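Local atomic coordinates of putative dihydrodipicolinate synthase family protein (Coccidioides immitis, PDB entry 3QFE), a protein that is a putative member of the dihydrodipicolinate synthase family, whose proteins fold as TIM barrels. Residues Ile14-Val19 / Ala220-Phe225. Numbering follows the deposited sequence.
Sequences IWCPAV and AFANVF
The 220-222 3-10 turn and the residue after it lie against the end of strand 13-17, with the CA atoms of C16 and A222 5.5 Å apart. N223 carries the contact: its side-chain amide bonds to backbone on both segments. N223 ND2 donates to P17 O at 2.7 Å, nearly straight at the hydrogen (162°). It approaches from above the carbonyl plane of P17, yet P17 O lies almost in the plane of the amide. A second bond, N223 ND2 to A220 O at 3.0 Å, meets a lone pair in the carbonyl plane; A220 O also accepts from N223 N. V19 N donates to N223 OD1 at 3.1 Å, tilted from the carbonyl plane of the amide, and Y37 of helix 31-42 is a further partner of OD1. Together these bonds fix the rotation of the buried amide and satisfy both its polar ends. The chi1 of C16, 175°, sets SG anti to the backbone N and brings it to 3.5 Å from N223 CG. C16 CB meets A222 CB at 3.9 Å. CG and CD of P17 lie against the A220 backbone. The arrangement belongs to the TIM barrel: the loop after the eighth strand, 216-218, is tied to the C-terminal end of the first, where the barrel closes.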
ATOM      1  N   ILE A  14      -7.627   0.259   6.866  1.00 36.92           N
ATOM      2  CA  ILE A  14      -7.449   0.490   5.447  1.00 36.07           C
ATOM      3  C   ILE A  14      -6.225   1.347   5.226  1.00 34.79           C
ATOM      4  O   ILE A  14      -6.144   2.477   5.736  1.00 34.65           O
ATOM      5  CB  ILE A  14      -8.654   1.220   4.831  1.00 36.77           C
ATOM      6  CG1 ILE A  14      -9.909   0.377   4.948  1.00 39.93           C
ATOM      7  CG2 ILE A  14      -8.430   1.470   3.344  1.00 37.41           C
ATOM      8  CD1 ILE A  14      -9.842  -0.942   4.134  1.00 43.61           C
ATOM      9  N   TRP A  15      -5.289   0.812   4.446  1.00 33.37           N
ATOM     10  CA  TRP A  15      -4.038   1.472   4.145  1.00 32.39           C
ATOM     11  C   TRP A  15      -3.974   1.786   2.661  1.00 32.29           C
ATOM     12  O   TRP A  15      -4.467   1.010   1.848  1.00 32.88           O
ATOM     13  CB  TRP A  15      -2.865   0.559   4.501  1.00 31.77           C
ATOM     14  CG  TRP A  15      -2.746   0.301   5.970  1.00 32.94           C
ATOM     15  CD1 TRP A  15      -3.632  -0.382   6.771  1.00 31.43           C
ATOM     16  CD2 TRP A  15      -1.670   0.713   6.823  1.00 31.42           C
ATOM     17  NE1 TRP A  15      -3.174  -0.401   8.064  1.00 32.42           N
ATOM     18  CE2 TRP A  15      -1.969   0.250   8.124  1.00 31.18           C
ATOM     19  CE3 TRP A  15      -0.469   1.404   6.606  1.00 30.71           C
ATOM     20  CZ2 TRP A  15      -1.129   0.483   9.206  1.00 30.54           C
ATOM     21  CZ3 TRP A  15       0.364   1.633   7.679  1.00 31.10           C
ATOM     22  CH2 TRP A  15       0.028   1.170   8.967  1.00 31.20           C
ATOM     23  N   CYS A  16      -3.367   2.920   2.311  1.00 31.23           N
ATOM     24  CA  CYS A  16      -3.191   3.281   0.907  1.00 31.51           C
ATOM     25  C   CYS A  16      -1.717   3.279   0.470  1.00 30.28           C
ATOM     26  O   CYS A  16      -0.891   3.955   1.098  1.00 29.34           O
ATOM     27  CB  CYS A  16      -3.805   4.644   0.582  1.00 30.42           C
ATOM     28  SG  CYS A  16      -3.438   5.151  -1.136  1.00 36.70           S
ATOM     29  N   PRO A  17      -1.398   2.540  -0.618  1.00 30.16           N
ATOM     30  CA  PRO A  17      -0.067   2.602  -1.211  1.00 30.18           C
ATOM     31  C   PRO A  17      -0.019   3.759  -2.231  1.00 30.40           C
ATOM     32  O   PRO A  17      -0.458   3.606  -3.395  1.00 29.56           O
ATOM     33  CB  PRO A  17       0.080   1.231  -1.879  1.00 31.23           C
ATOM     34  CG  PRO A  17      -1.337   0.877  -2.293  1.00 31.44           C
ATOM     35  CD  PRO A  17      -2.267   1.572  -1.314  1.00 30.82           C
ATOM     36  N   ALA A  18       0.511   4.896  -1.772  1.00 29.56           N
ATOM     37  CA  ALA A  18       0.406   6.169  -2.479  1.00 29.24           C
ATOM     38  C   ALA A  18       1.179   6.186  -3.798  1.00 29.70           C
ATOM     39  O   ALA A  18       2.273   5.632  -3.894  1.00 30.39           O
ATOM     40  CB  ALA A  18       0.875   7.300  -1.582  1.00 28.40           C
ATOM     41  N   VAL A  19       0.601   6.818  -4.816  1.00 29.54           N
ATOM     42  CA  VAL A  19       1.294   7.006  -6.091  1.00 28.88           C
ATOM     43  C   VAL A  19       2.363   8.103  -5.951  1.00 28.96           C
ATOM     44  O   VAL A  19       2.376   8.821  -4.950  1.00 28.02           O
ATOM     45  CB  VAL A  19       0.311   7.326  -7.250  1.00 29.15           C
ATOM     46  CG1 VAL A  19      -0.535   6.094  -7.567  1.00 29.49           C
ATOM     47  CG2 VAL A  19      -0.572   8.517  -6.932  1.00 26.57           C
ATOM     48  N   ALA A 220      -4.752  -0.259  -3.499  1.00 36.34           N
ATOM     49  CA  ALA A 220      -4.415   0.676  -4.583  1.00 35.45           C
ATOM     50  C   ALA A 220      -5.512   1.699  -4.859  1.00 34.88           C
ATOM     51  O   ALA A 220      -5.227   2.864  -5.112  1.00 34.26           O
ATOM     52  CB  ALA A 220      -4.101  -0.089  -5.861  1.00 35.90           C
ATOM     53  N   PHE A 221      -6.763   1.254  -4.795  1.00 35.06           N
ATOM     54  CA  PHE A 221      -7.915   2.056  -5.190  1.00 34.96           C
ATOM     55  C   PHE A 221      -8.262   3.133  -4.157  1.00 34.65           C
ATOM     56  O   PHE A 221      -9.057   4.039  -4.434  1.00 34.45           O
ATOM     57  CB  PHE A 221      -9.115   1.134  -5.402  1.00 35.82           C
ATOM     58  CG  PHE A 221     -10.230   1.753  -6.197  1.00 36.61           C
ATOM     59  CD1 PHE A 221      -9.976   2.356  -7.428  1.00 36.22           C
ATOM     60  CD2 PHE A 221     -11.530   1.720  -5.722  1.00 36.30           C
ATOM     61  CE1 PHE A 221     -10.989   2.910  -8.168  1.00 37.45           C
ATOM     62  CE2 PHE A 221     -12.561   2.269  -6.459  1.00 38.94           C
ATOM     63  CZ  PHE A 221     -12.295   2.864  -7.685  1.00 38.92           C
ATOM     64  N   ALA A 222      -7.679   3.026  -2.966  1.00 34.53           N
ATOM     65  CA  ALA A 222      -7.832   4.051  -1.941  1.00 34.41           C
ATOM     66  C   ALA A 222      -7.050   5.293  -2.343  1.00 34.00           C
ATOM     67  O   ALA A 222      -7.259   6.341  -1.773  1.00 34.68           O
ATOM     68  CB  ALA A 222      -7.352   3.537  -0.588  1.00 34.24           C
ATOM     69  N   ASN A 223      -6.149   5.166  -3.321  1.00 33.70           N
ATOM     70  CA  ASN A 223      -5.532   6.339  -3.969  1.00 33.01           C
ATOM     71  C   ASN A 223      -6.588   7.200  -4.634  1.00 33.35           C
ATOM     72  O   ASN A 223      -6.471   8.430  -4.662  1.00 33.72           O
ATOM     73  CB  ASN A 223      -4.554   5.933  -5.072  1.00 32.43           C
ATOM     74  CG  ASN A 223      -3.157   5.673  -4.558  1.00 31.86           C
ATOM     75  OD1 ASN A 223      -2.443   6.599  -4.165  1.00 32.58           O
ATOM     76  ND2 ASN A 223      -2.732   4.411  -4.610  1.00 28.16           N
ATOM     77  N   VAL A 224      -7.600   6.548  -5.195  1.00 33.00           N
ATOM     78  CA  VAL A 224      -8.561   7.232  -6.042  1.00 32.59           C
ATOM     79  C   VAL A 224      -9.744   7.791  -5.253  1.00 32.44           C
ATOM     80  O   VAL A 224     -10.072   8.970  -5.373  1.00 32.11           O
ATOM     81  CB  VAL A 224      -9.050   6.312  -7.157  1.00 33.37           C
ATOM     82  CG1 VAL A 224      -9.835   7.122  -8.183  1.00 32.73           C
ATOM     83  CG2 VAL A 224      -7.851   5.634  -7.811  1.00 32.23           C
ATOM     84  N   PHE A 225     -10.357   6.938  -4.430  1.00 32.61           N
ATOM     85  CA  PHE A 225     -11.507   7.313  -3.612  1.00 31.66           C
ATOM     86  C   PHE A 225     -11.298   6.894  -2.158  1.00 31.59           C
ATOM     87  O   PHE A 225     -11.911   5.953  -1.680  1.00 33.33           O
ATOM     88  CB  PHE A 225     -12.769   6.701  -4.214  1.00 32.56           C
ATOM     89  CG  PHE A 225     -13.018   7.119  -5.643  1.00 31.20           C
ATOM     90  CD1 PHE A 225     -13.229   8.438  -5.963  1.00 30.62           C
ATOM     91  CD2 PHE A 225     -13.033   6.187  -6.659  1.00 31.87           C
ATOM     92  CE1 PHE A 225     -13.441   8.820  -7.285  1.00 33.13           C
ATOM     93  CE2 PHE A 225     -13.273   6.556  -7.968  1.00 31.99           C
ATOM     94  CZ  PHE A 225     -13.468   7.868  -8.286  1.00 32.43           C
TER